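Local coordinates for alanine racemase (Actinobacillus succinogenes, PDB 3C3K), which is of unknown function but, despite its name, probably has the two-lobed fold of periplasmic binding proteins, with a cleft between the lobes, at residues Ser75-Leu80 with Ser99-Val104; Pro88-Ala93 with Met244-Leu249; Ile106-Ala111 with Tyr136-His141. All blocks are in the same frame, centred on the assembly; numbering follows the deposited sequence.

Contact 1 (Ser75-Leu80 with Ser99-Val104); sequences SELPEL and STVSSV
L77 and V101 are the closest backbone pair, with CA atoms 8.2 Å apart; the first turn of helix 77-84 stands off from the loop leading into strand 102-105, and the gap is bridged by side chains alone. No hydrogen bond crosses between the segments. L77 alone makes the contact from the helix side. It reaches tip to tip toward V101, its CD2 methyl coming within 4.1 Å of V101 CB, while the branch point CG of L77 lies at a similar 4.1 Å from V101 CG2. In V101, CG2 is anti to the carbonyl carbon, and this turns it toward the leucine. The leucine torsions, chi1 -102° and chi2 30°, are not staggered, so the placing of its two methyls deserves some caution.

S99 gives the second touch. Its OG lies 4.0 Å from L77 CD2, a plain van der Waals contact with a methyl; the hydroxyl's own bond is to the backbone, where it accepts from V101 N at 3.1 Å with an N-H...O angle of 161°. This is an ST turn, and it holds S99 OG beside V101, so that the leucine methyl meets a polar and an apolar neighbour together.

The contact belongs to the N-terminal lobe, an alpha/beta sandwich built on a parallel sheet. Strand 89-92 lies next to strand 102-105, paired with it through S102 and V104, and both L77 and V101 also pack on its W89. One turn on, L80 points another way and packs against L50 and S53 of helix 50-56.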
ATOM      1  N   SER B  75     -20.899 -11.131  -0.819  1.00 15.07           N
ATOM      2  CA  SER B  75     -21.642 -12.150  -0.105  1.00 16.53           C
ATOM      3  C   SER B  75     -21.638 -12.037   1.454  1.00 18.37           C
ATOM      4  O   SER B  75     -22.355 -12.794   2.198  1.00 18.34           O
ATOM      5  CB  SER B  75     -21.031 -13.483  -0.461  1.00 16.31           C
ATOM      6  OG  SER B  75     -19.723 -13.555   0.036  1.00 17.48           O
ATOM      7  N   GLU B  76     -20.843 -11.090   1.939  1.00 18.35           N
ATOM      8  CA  GLU B  76     -20.788 -10.794   3.362  1.00 17.69           C
ATOM      9  C   GLU B  76     -21.975  -9.922   3.752  1.00 18.13           C
ATOM     10  O   GLU B  76     -22.315  -9.883   4.910  1.00 17.73           O
ATOM     11  CB  GLU B  76     -19.488 -10.051   3.693  1.00 18.25           C
ATOM     12  CG  GLU B  76     -19.122 -10.109   5.196  1.00 19.15           C
ATOM     13  CD  GLU B  76     -17.795  -9.462   5.531  1.00 19.73           C
ATOM     14  OE1 GLU B  76     -17.597  -8.253   5.169  1.00 18.02           O
ATOM     15  OE2 GLU B  76     -16.998 -10.154   6.214  1.00 20.79           O
ATOM     16  N   LEU B  77     -22.538  -9.161   2.812  1.00 18.02           N
ATOM     17  CA  LEU B  77     -23.604  -8.231   3.138  1.00 19.18           C
ATOM     18  C   LEU B  77     -24.763  -8.907   3.877  1.00 19.31           C
ATOM     19  O   LEU B  77     -25.115  -8.459   4.951  1.00 20.31           O
ATOM     20  CB  LEU B  77     -24.072  -7.470   1.900  1.00 19.28           C
ATOM     21  CG  LEU B  77     -23.625  -6.028   1.627  1.00 20.18           C
ATOM     22  CD1 LEU B  77     -22.329  -5.707   2.154  1.00 19.06           C
ATOM     23  CD2 LEU B  77     -23.758  -5.670   0.132  1.00 18.98           C
ATOM     24  N   PRO B  78     -25.330 -10.012   3.319  1.00 20.69           N
ATOM     25  CA  PRO B  78     -26.459 -10.665   4.029  1.00 20.35           C
ATOM     26  C   PRO B  78     -26.079 -11.215   5.409  1.00 20.95           C
ATOM     27  O   PRO B  78     -26.917 -11.234   6.300  1.00 19.92           O
ATOM     28  CB  PRO B  78     -26.938 -11.756   3.039  1.00 19.58           C
ATOM     29  CG  PRO B  78     -25.776 -12.022   2.196  1.00 20.18           C
ATOM     30  CD  PRO B  78     -25.044 -10.698   2.037  1.00 19.87           C
ATOM     31  N   GLU B  79     -24.803 -11.529   5.621  1.00 22.42           N
ATOM     32  CA  GLU B  79     -24.325 -12.038   6.898  1.00 24.39           C
ATOM     33  C   GLU B  79     -24.221 -10.932   7.977  1.00 23.80           C
ATOM     34  O   GLU B  79     -24.109 -11.217   9.161  1.00 23.41           O
ATOM     35  CB  GLU B  79     -22.966 -12.677   6.678  1.00 24.39           C
ATOM     36  CG  GLU B  79     -22.998 -13.878   5.728  1.00 28.03           C
ATOM     37  CD  GLU B  79     -21.637 -14.577   5.545  1.00 30.13           C
ATOM     38  OE1 GLU B  79     -21.604 -15.839   5.570  1.00 39.60           O
ATOM     39  OE2 GLU B  79     -20.598 -13.888   5.364  1.00 36.51           O
ATOM     40  N   LEU B  80     -24.256  -9.677   7.551  1.00 21.89           N
ATOM     41  CA  LEU B  80     -24.102  -8.569   8.459  1.00 20.90           C
ATOM     42  C   LEU B  80     -25.318  -7.670   8.587  1.00 21.30           C
ATOM     43  O   LEU B  80     -25.286  -6.722   9.374  1.00 21.41           O
ATOM     44  CB  LEU B  80     -22.897  -7.704   8.058  1.00 20.09           C
ATOM     45  CG  LEU B  80     -21.501  -8.309   7.992  1.00 18.36           C
ATOM     46  CD1 LEU B  80     -20.493  -7.234   7.404  1.00 18.08           C
ATOM     47  CD2 LEU B  80     -21.024  -8.891   9.346  1.00 15.98           C
ATOM     48  N   SER B  99     -29.070  -5.611  -4.874  1.00 19.80           N
ATOM     49  CA  SER B  99     -28.794  -5.446  -3.434  1.00 20.50           C
ATOM     50  C   SER B  99     -29.461  -4.164  -2.908  1.00 19.53           C
ATOM     51  O   SER B  99     -29.606  -3.205  -3.660  1.00 20.26           O
ATOM     52  CB  SER B  99     -27.285  -5.445  -3.200  1.00 20.72           C
ATOM     53  OG  SER B  99     -26.967  -4.793  -2.002  1.00 23.87           O
ATOM     54  N   THR B 100     -29.927  -4.149  -1.660  1.00 18.18           N
ATOM     55  CA  THR B 100     -30.475  -2.929  -1.091  1.00 18.30           C
ATOM     56  C   THR B 100     -29.439  -1.955  -0.484  1.00 18.44           C
ATOM     57  O   THR B 100     -29.787  -0.877  -0.065  1.00 19.51           O
ATOM     58  CB  THR B 100     -31.524  -3.219  -0.040  1.00 18.69           C
ATOM     59  OG1 THR B 100     -30.973  -4.086   0.970  1.00 18.92           O
ATOM     60  CG2 THR B 100     -32.732  -3.882  -0.714  1.00 19.30           C
ATOM     61  N   VAL B 101     -28.176  -2.344  -0.452  1.00 17.66           N
ATOM     62  CA  VAL B 101     -27.127  -1.504   0.093  1.00 16.05           C
ATOM     63  C   VAL B 101     -26.548  -0.688  -1.032  1.00 16.67           C
ATOM     64  O   VAL B 101     -26.151  -1.246  -2.047  1.00 15.34           O
ATOM     65  CB  VAL B 101     -26.056  -2.370   0.714  1.00 16.04           C
ATOM     66  CG1 VAL B 101     -24.862  -1.492   1.258  1.00 11.81           C
ATOM     67  CG2 VAL B 101     -26.705  -3.263   1.818  1.00 13.08           C
ATOM     68  N   SER B 102     -26.543   0.636  -0.871  1.00 14.39           N
ATOM     69  CA  SER B 102     -26.068   1.465  -1.934  1.00 13.94           C
ATOM     70  C   SER B 102     -24.590   1.225  -2.156  1.00 14.81           C
ATOM     71  O   SER B 102     -23.864   0.919  -1.216  1.00 14.28           O
ATOM     72  CB  SER B 102     -26.314   2.953  -1.643  1.00 12.44           C
ATOM     73  OG  SER B 102     -27.704   3.188  -1.495  1.00 12.39           O
ATOM     74  N   SER B 103     -24.145   1.415  -3.412  1.00 14.46           N
ATOM     75  CA  SER B 103     -22.806   1.020  -3.825  1.00 14.48           C
ATOM     76  C   SER B 103     -22.263   2.036  -4.798  1.00 13.53           C
ATOM     77  O   SER B 103     -23.003   2.788  -5.431  1.00 14.14           O
ATOM     78  CB  SER B 103     -22.810  -0.355  -4.504  1.00 13.77           C
ATOM     79  OG  SER B 103     -23.619  -0.235  -5.654  1.00 19.87           O
ATOM     80  N   VAL B 104     -20.956   1.981  -4.972  1.00 14.59           N
ATOM     81  CA  VAL B 104     -20.251   2.747  -5.976  1.00 16.19           C
ATOM     82  C   VAL B 104     -19.062   1.867  -6.443  1.00 16.48           C
ATOM     83  O   VAL B 104     -18.344   1.304  -5.632  1.00 16.84           O
ATOM     84  CB  VAL B 104     -19.822   4.160  -5.454  1.00 15.87           C
ATOM     85  CG1 VAL B 104     -19.040   4.080  -4.173  1.00 18.81           C
ATOM     86  CG2 VAL B 104     -18.937   4.891  -6.501  1.00 15.68           C
TER

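Contact 2 (Pro88-Ala93 with Met244-Leu249); sequences PWVQCA and MKAVSL
Strand 89-92 and the 244-249 part of helix 239-254 run almost antiparallel, at 160°, with their axes 8.2 Å apart at closest approach; V90 and A246 bring the backbones nearest, CA to CA 6.3 Å. The small alanine allows that closeness, and V90 sits over it with both methyls in use. CG1, anti to the valine's backbone N (chi1 175°), packs on A246 CB at 3.9 Å. CG2 reaches toward the next turn of the helix, 3.7 Å from A246 O and 3.8 Å from L249 CB. The V90 and L249 side chains cross at about a right angle, and the leucine touches with the root of its side chain rather than its methyls. Two residues further along the strand, C92 SG presses on A246 CB at 3.4 Å, a snug contact, so A246 CB is shared between a sulfur and a methyl.

This is the interface between the sheet and one helical layer of the Rossmann-like sandwich of the N-terminal lobe: the strand is an inner member of a six-stranded parallel sheet, flanked by 68-70 and 102-105. Helix 239-254 reaches it from late in the chain, with 150 residues between the two segments, as expected where the lobes of this fold exchange chain segments. It packs beside helix 21-35, V247 touching I30 and T33. The other face of the sheet carries helix 77-84, and W89 and Q91, whose side chains start away from helix 239-254, pack on its L77. Q91 NE2 donates to C92 O at 3.1 Å, coming from above the carbonyl plane, and to D72 O as well. Further down helix 239-254, Q253 NE2 reaches W89 O and makes a weak bond to L249 O.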
ATOM      1  N   PRO B  88     -26.321   3.933   8.520  1.00 14.51           N
ATOM      2  CA  PRO B  88     -25.737   4.270   7.208  1.00 13.89           C
ATOM      3  C   PRO B  88     -24.700   3.223   6.736  1.00 13.72           C
ATOM      4  O   PRO B  88     -23.836   2.832   7.517  1.00 13.61           O
ATOM      5  CB  PRO B  88     -25.044   5.585   7.455  1.00 13.11           C
ATOM      6  CG  PRO B  88     -25.876   6.219   8.574  1.00 14.78           C
ATOM      7  CD  PRO B  88     -26.165   5.037   9.491  1.00 12.59           C
ATOM      8  N   TRP B  89     -24.831   2.754   5.485  1.00 12.10           N
ATOM      9  CA  TRP B  89     -24.047   1.615   4.970  1.00 12.51           C
ATOM     10  C   TRP B  89     -23.886   1.811   3.472  1.00 11.91           C
ATOM     11  O   TRP B  89     -24.860   2.116   2.760  1.00 13.04           O
ATOM     12  CB  TRP B  89     -24.835   0.325   5.275  1.00 12.50           C
ATOM     13  CG  TRP B  89     -24.187  -0.993   5.082  1.00 11.85           C
ATOM     14  CD1 TRP B  89     -22.886  -1.256   4.836  1.00 15.22           C
ATOM     15  CD2 TRP B  89     -24.832  -2.274   5.250  1.00 13.32           C
ATOM     16  NE1 TRP B  89     -22.669  -2.613   4.804  1.00 16.23           N
ATOM     17  CE2 TRP B  89     -23.859  -3.261   5.042  1.00 14.40           C
ATOM     18  CE3 TRP B  89     -26.152  -2.663   5.530  1.00 13.41           C
ATOM     19  CZ2 TRP B  89     -24.150  -4.651   5.118  1.00 16.85           C
ATOM     20  CZ3 TRP B  89     -26.462  -4.075   5.601  1.00 15.40           C
ATOM     21  CH2 TRP B  89     -25.455  -5.037   5.420  1.00 13.60           C
ATOM     22  N   VAL B  90     -22.659   1.632   2.978  1.00 12.88           N
ATOM     23  CA  VAL B  90     -22.359   1.776   1.557  1.00 12.02           C
ATOM     24  C   VAL B  90     -21.354   0.728   1.203  1.00 12.36           C
ATOM     25  O   VAL B  90     -20.438   0.504   1.961  1.00 13.42           O
ATOM     26  CB  VAL B  90     -21.741   3.135   1.194  1.00 12.09           C
ATOM     27  CG1 VAL B  90     -21.337   3.170  -0.248  1.00 13.21           C
ATOM     28  CG2 VAL B  90     -22.718   4.304   1.438  1.00 12.15           C
ATOM     29  N   GLN B  91     -21.513   0.115   0.034  1.00 11.50           N
ATOM     30  CA  GLN B  91     -20.580  -0.874  -0.442  1.00 12.67           C
ATOM     31  C   GLN B  91     -19.758  -0.295  -1.574  1.00 12.83           C
ATOM     32  O   GLN B  91     -20.295   0.360  -2.477  1.00 15.03           O
ATOM     33  CB  GLN B  91     -21.302  -2.157  -0.866  1.00 12.06           C
ATOM     34  CG  GLN B  91     -20.436  -3.028  -1.872  1.00 13.73           C
ATOM     35  CD  GLN B  91     -19.715  -4.122  -1.090  1.00 18.89           C
ATOM     36  OE1 GLN B  91     -20.323  -4.752  -0.232  1.00 13.85           O
ATOM     37  NE2 GLN B  91     -18.431  -4.340  -1.371  1.00 20.10           N
ATOM     38  N   CYS B  92     -18.452  -0.476  -1.511  1.00 14.90           N
ATOM     39  CA  CYS B  92     -17.534  -0.060  -2.593  1.00 17.54           C
ATOM     40  C   CYS B  92     -17.027  -1.231  -3.392  1.00 17.22           C
ATOM     41  O   CYS B  92     -16.669  -2.267  -2.833  1.00 17.91           O
ATOM     42  CB  CYS B  92     -16.272   0.584  -2.025  1.00 18.79           C
ATOM     43  SG  CYS B  92     -16.444   2.192  -1.321  1.00 26.31           S
ATOM     44  N   ALA B  93     -16.920  -1.038  -4.708  1.00 18.51           N
ATOM     45  CA  ALA B  93     -16.183  -1.939  -5.577  1.00 17.45           C
ATOM     46  C   ALA B  93     -16.819  -3.279  -5.790  1.00 18.31           C
ATOM     47  O   ALA B  93     -16.249  -4.079  -6.453  1.00 19.26           O
ATOM     48  CB  ALA B  93     -14.736  -2.132  -5.101  1.00 17.80           C
ATOM     49  N   MET B 244     -14.666   9.059  -2.554  1.00 12.46           N
ATOM     50  CA  MET B 244     -15.352  10.331  -2.248  1.00 14.49           C
ATOM     51  C   MET B 244     -16.871  10.120  -2.403  1.00 14.99           C
ATOM     52  O   MET B 244     -17.667  10.596  -1.576  1.00 13.51           O
ATOM     53  CB  MET B 244     -14.857  11.422  -3.186  1.00 13.73           C
ATOM     54  CG  MET B 244     -13.387  11.787  -3.061  1.00 18.02           C
ATOM     55  SD  MET B 244     -12.771  13.032  -4.278  1.00 15.84           S
ATOM     56  CE  MET B 244     -13.172  12.221  -5.683  1.00 21.28           C
ATOM     57  N   LYS B 245     -17.255   9.340  -3.418  1.00 14.87           N
ATOM     58  CA  LYS B 245     -18.675   9.124  -3.723  1.00 14.74           C
ATOM     59  C   LYS B 245     -19.274   8.237  -2.666  1.00 15.65           C
ATOM     60  O   LYS B 245     -20.418   8.462  -2.245  1.00 17.77           O
ATOM     61  CB  LYS B 245     -18.863   8.588  -5.186  1.00 14.52           C
ATOM     62  CG  LYS B 245     -20.373   8.364  -5.648  1.00 16.94           C
ATOM     63  CD  LYS B 245     -21.193   9.651  -5.461  1.00 23.01           C
ATOM     64  CE  LYS B 245     -22.047   9.998  -6.643  1.00 32.15           C
ATOM     65  NZ  LYS B 245     -22.569  11.422  -6.537  1.00 32.50           N
ATOM     66  N   ALA B 246     -18.511   7.235  -2.189  1.00 16.08           N
ATOM     67  CA  ALA B 246     -19.009   6.357  -1.140  1.00 15.60           C
ATOM     68  C   ALA B 246     -19.384   7.200   0.077  1.00 15.21           C
ATOM     69  O   ALA B 246     -20.488   7.117   0.572  1.00 15.72           O
ATOM     70  CB  ALA B 246     -18.020   5.190  -0.820  1.00 13.51           C
ATOM     71  N   VAL B 247     -18.522   8.115   0.480  1.00 16.33           N
ATOM     72  CA  VAL B 247     -18.849   9.041   1.572  1.00 15.30           C
ATOM     73  C   VAL B 247     -20.056   9.881   1.326  1.00 16.94           C
ATOM     74  O   VAL B 247     -20.899  10.015   2.247  1.00 15.41           O
ATOM     75  CB  VAL B 247     -17.643   9.930   1.961  1.00 16.30           C
ATOM     76  CG1 VAL B 247     -18.047  10.980   3.035  1.00 16.76           C
ATOM     77  CG2 VAL B 247     -16.540   9.036   2.434  1.00 13.75           C
ATOM     78  N   SER B 248     -20.148  10.445   0.118  1.00 16.81           N
ATOM     79  CA  SER B 248     -21.316  11.179  -0.304  1.00 19.20           C
ATOM     80  C   SER B 248     -22.622  10.423  -0.151  1.00 18.56           C
ATOM     81  O   SER B 248     -23.625  11.020   0.276  1.00 16.44           O
ATOM     82  CB  SER B 248     -21.194  11.658  -1.746  1.00 20.36           C
ATOM     83  OG  SER B 248     -20.462  12.869  -1.677  1.00 25.29           O
ATOM     84  N   LEU B 249     -22.583   9.133  -0.486  1.00 16.63           N
ATOM     85  CA  LEU B 249     -23.746   8.277  -0.332  1.00 17.53           C
ATOM     86  C   LEU B 249     -24.031   8.001   1.140  1.00 17.46           C
ATOM     87  O   LEU B 249     -25.238   7.890   1.558  1.00 17.45           O
ATOM     88  CB  LEU B 249     -23.593   6.978  -1.147  1.00 16.63           C
ATOM     89  CG  LEU B 249     -23.448   7.049  -2.685  1.00 17.20           C
ATOM     90  CD1 LEU B 249     -23.275   5.622  -3.314  1.00 16.94           C
ATOM     91  CD2 LEU B 249     -24.659   7.721  -3.242  1.00 19.72           C
TER

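Contact 3 (Ile106-Ala111 with Tyr136-His141); sequences IDDVAA and YQYAQH
The H141 ring is sandwiched: V109 CG2 lies over one face, 4.2 Å from the centroid and 28° off the normal in a CH-pi contact, and on the opposite face Q137 CG of the histidine's own helix sits 3.5 Å above the plane, offset toward the rim. The Y138 ring has Y136 CB over its centre on one face, and D108 OD2 approaches it obliquely. The D108 carboxylate runs alongside this tyrosine, the two planes 42° apart, with OD2 3.2 Å from Y138 CB. D108 CB also meets H141 CB at 3.9 Å.

Both helices begin here, where the chain passes between the lobes, probably at the edge of their cleft; helix 108-121 follows a crossing from the N-terminal lobe. D107 is its N-cap, OD1 accepting from A110 N at 3.0 Å. The start of helix 137-152 faces the other lobe, E94 OE2 accepting from Q137 N. A bound glycerol, probably from the crystallisation liquor, lies about 3 Å from the Y138 side chain; such molecules often mark pockets. D108 OD1 forms a salt bridge with R142.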
ATOM      1  N   ILE B 106     -17.045   0.334 -10.576  1.00 16.45           N
ATOM      2  CA  ILE B 106     -17.069   0.321 -12.015  1.00 16.11           C
ATOM      3  C   ILE B 106     -17.851  -0.915 -12.478  1.00 16.73           C
ATOM      4  O   ILE B 106     -18.244  -1.760 -11.652  1.00 14.32           O
ATOM      5  CB  ILE B 106     -15.616   0.242 -12.605  1.00 17.08           C
ATOM      6  CG1 ILE B 106     -14.978  -1.130 -12.271  1.00 16.55           C
ATOM      7  CG2 ILE B 106     -14.795   1.461 -12.134  1.00 14.33           C
ATOM      8  CD1 ILE B 106     -13.813  -1.553 -13.135  1.00 17.62           C
ATOM      9  N   ASP B 107     -18.034  -1.033 -13.806  1.00 15.68           N
ATOM     10  CA  ASP B 107     -18.616  -2.237 -14.405  1.00 16.85           C
ATOM     11  C   ASP B 107     -17.481  -3.212 -14.793  1.00 16.09           C
ATOM     12  O   ASP B 107     -16.879  -3.082 -15.836  1.00 16.15           O
ATOM     13  CB  ASP B 107     -19.404  -1.844 -15.667  1.00 16.04           C
ATOM     14  CG  ASP B 107     -20.096  -3.016 -16.323  1.00 17.44           C
ATOM     15  OD1 ASP B 107     -19.769  -4.199 -16.111  1.00 20.92           O
ATOM     16  OD2 ASP B 107     -20.991  -2.756 -17.111  1.00 18.62           O
ATOM     17  N   ASP B 108     -17.243  -4.219 -13.969  1.00 16.76           N
ATOM     18  CA  ASP B 108     -16.161  -5.158 -14.165  1.00 16.03           C
ATOM     19  C   ASP B 108     -16.333  -6.027 -15.385  1.00 16.18           C
ATOM     20  O   ASP B 108     -15.343  -6.429 -16.030  1.00 15.03           O
ATOM     21  CB  ASP B 108     -15.974  -5.994 -12.922  1.00 16.63           C
ATOM     22  CG  ASP B 108     -15.261  -5.205 -11.816  1.00 16.15           C
ATOM     23  OD1 ASP B 108     -14.145  -4.801 -12.107  1.00 15.62           O
ATOM     24  OD2 ASP B 108     -15.817  -4.921 -10.743  1.00 15.75           O
ATOM     25  N   VAL B 109     -17.568  -6.383 -15.687  1.00 16.44           N
ATOM     26  CA  VAL B 109     -17.810  -7.235 -16.878  1.00 16.09           C
ATOM     27  C   VAL B 109     -17.514  -6.484 -18.126  1.00 15.69           C
ATOM     28  O   VAL B 109     -16.815  -7.012 -18.946  1.00 17.05           O
ATOM     29  CB  VAL B 109     -19.238  -7.783 -16.936  1.00 16.76           C
ATOM     30  CG1 VAL B 109     -19.449  -8.662 -18.233  1.00 16.94           C
ATOM     31  CG2 VAL B 109     -19.419  -8.642 -15.784  1.00 14.06           C
ATOM     32  N   ALA B 110     -17.960  -5.223 -18.248  1.00 14.73           N
ATOM     33  CA  ALA B 110     -17.675  -4.471 -19.474  1.00 14.48           C
ATOM     34  C   ALA B 110     -16.170  -4.211 -19.642  1.00 14.75           C
ATOM     35  O   ALA B 110     -15.654  -4.341 -20.758  1.00 16.25           O
ATOM     36  CB  ALA B 110     -18.446  -3.117 -19.552  1.00 12.99           C
ATOM     37  N   ALA B 111     -15.477  -3.818 -18.569  1.00 13.42           N
ATOM     38  CA  ALA B 111     -14.024  -3.604 -18.638  1.00 12.89           C
ATOM     39  C   ALA B 111     -13.277  -4.864 -19.042  1.00 14.41           C
ATOM     40  O   ALA B 111     -12.383  -4.750 -19.845  1.00 14.44           O
ATOM     41  CB  ALA B 111     -13.484  -3.095 -17.323  1.00 12.80           C
ATOM     42  N   TYR B 136     -14.663 -12.521  -3.994  1.00 13.62           N
ATOM     43  CA  TYR B 136     -15.111 -11.193  -4.468  1.00 14.84           C
ATOM     44  C   TYR B 136     -15.842 -11.249  -5.793  1.00 16.55           C
ATOM     45  O   TYR B 136     -15.373 -11.891  -6.771  1.00 16.21           O
ATOM     46  CB  TYR B 136     -13.960 -10.231  -4.538  1.00 15.15           C
ATOM     47  CG  TYR B 136     -13.343  -9.955  -3.177  1.00 16.16           C
ATOM     48  CD1 TYR B 136     -12.405 -10.827  -2.609  1.00 16.62           C
ATOM     49  CD2 TYR B 136     -13.701  -8.801  -2.451  1.00 16.92           C
ATOM     50  CE1 TYR B 136     -11.872 -10.565  -1.323  1.00 19.53           C
ATOM     51  CE2 TYR B 136     -13.145  -8.523  -1.207  1.00 13.94           C
ATOM     52  CZ  TYR B 136     -12.238  -9.381  -0.647  1.00 17.65           C
ATOM     53  OH  TYR B 136     -11.705  -9.090   0.616  1.00 15.08           O
ATOM     54  N   GLN B 137     -16.999 -10.580  -5.848  1.00 16.74           N
ATOM     55  CA  GLN B 137     -17.807 -10.678  -7.065  1.00 17.63           C
ATOM     56  C   GLN B 137     -17.019 -10.021  -8.193  1.00 16.77           C
ATOM     57  O   GLN B 137     -17.061 -10.460  -9.347  1.00 16.32           O
ATOM     58  CB  GLN B 137     -19.216 -10.073  -6.913  1.00 16.29           C
ATOM     59  CG  GLN B 137     -20.140 -10.442  -8.067  1.00 19.89           C
ATOM     60  CD  GLN B 137     -21.500  -9.747  -8.064  1.00 21.80           C
ATOM     61  OE1 GLN B 137     -22.513 -10.426  -7.951  1.00 29.89           O
ATOM     62  NE2 GLN B 137     -21.535  -8.408  -8.219  1.00 22.20           N
ATOM     63  N   TYR B 138     -16.242  -8.999  -7.890  1.00 16.41           N
ATOM     64  CA  TYR B 138     -15.521  -8.464  -9.014  1.00 16.73           C
ATOM     65  C   TYR B 138     -14.538  -9.512  -9.584  1.00 15.92           C
ATOM     66  O   TYR B 138     -14.296  -9.530 -10.767  1.00 15.76           O
ATOM     67  CB  TYR B 138     -14.821  -7.159  -8.713  1.00 16.18           C
ATOM     68  CG  TYR B 138     -13.888  -7.156  -7.526  1.00 17.49           C
ATOM     69  CD1 TYR B 138     -12.572  -7.662  -7.605  1.00 19.02           C
ATOM     70  CD2 TYR B 138     -14.280  -6.522  -6.329  1.00 14.28           C
ATOM     71  CE1 TYR B 138     -11.714  -7.603  -6.451  1.00 16.81           C
ATOM     72  CE2 TYR B 138     -13.451  -6.463  -5.227  1.00 11.95           C
ATOM     73  CZ  TYR B 138     -12.175  -6.969  -5.304  1.00 15.58           C
ATOM     74  OH  TYR B 138     -11.398  -6.807  -4.156  1.00 18.94           O
ATOM     75  N   ALA B 139     -13.972 -10.374  -8.751  1.00 16.30           N
ATOM     76  CA  ALA B 139     -13.033 -11.342  -9.324  1.00 17.70           C
ATOM     77  C   ALA B 139     -13.792 -12.375 -10.149  1.00 17.23           C
ATOM     78  O   ALA B 139     -13.277 -12.886 -11.175  1.00 18.69           O
ATOM     79  CB  ALA B 139     -12.142 -11.998  -8.258  1.00 17.32           C
ATOM     80  N   GLN B 140     -15.014 -12.673  -9.731  1.00 17.03           N
ATOM     81  CA  GLN B 140     -15.882 -13.607 -10.485  1.00 16.64           C
ATOM     82  C   GLN B 140     -16.275 -12.997 -11.860  1.00 15.99           C
ATOM     83  O   GLN B 140     -16.228 -13.667 -12.897  1.00 16.08           O
ATOM     84  CB  GLN B 140     -17.123 -13.885  -9.670  1.00 17.27           C
ATOM     85  CG  GLN B 140     -16.878 -14.740  -8.340  1.00 18.49           C
ATOM     86  CD  GLN B 140     -18.128 -14.736  -7.499  1.00 17.82           C
ATOM     87  OE1 GLN B 140     -19.191 -14.813  -8.036  1.00 19.11           O
ATOM     88  NE2 GLN B 140     -18.001 -14.570  -6.204  1.00 20.50           N
ATOM     89  N   HIS B 141     -16.624 -11.721 -11.858  1.00 15.40           N
ATOM     90  CA  HIS B 141     -17.087 -11.037 -13.062  1.00 15.58           C
ATOM     91  C   HIS B 141     -15.942 -10.897 -14.060  1.00 15.21           C
ATOM     92  O   HIS B 141     -16.154 -10.959 -15.296  1.00 16.92           O
ATOM     93  CB  HIS B 141     -17.529  -9.607 -12.713  1.00 15.96           C
ATOM     94  CG  HIS B 141     -18.906  -9.525 -12.141  1.00 16.65           C
ATOM     95  ND1 HIS B 141     -19.787 -10.589 -12.155  1.00 22.86           N
ATOM     96  CD2 HIS B 141     -19.552  -8.512 -11.533  1.00 17.02           C
ATOM     97  CE1 HIS B 141     -20.924 -10.226 -11.597  1.00 17.62           C
ATOM     98  NE2 HIS B 141     -20.817  -8.960 -11.233  1.00 21.39           N
TER

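Overall arrangement
Contacts 1 and 2 belong to the same sheet of the N-terminal lobe, and Q91 of strand 89-92 pairs with S102 of the neighbouring strand, linking them directly. Contact 2 is the buried one; it has no polar bond across it and is mostly apolar, with a helix laid close along the strand. Contact 1, on the other face, is sparser and only partly buried, with a serine hydroxyl at its margin. Contact 3 joins helix to helix near the middle of the molecule and is also partly buried; here aromatic, imidazole and carboxylate groups join a valine methyl. The chain passes straight from contact 1 into contact 3, and A93 O, just past contact 2's strand, packs against Y138 CD2 of contact 3.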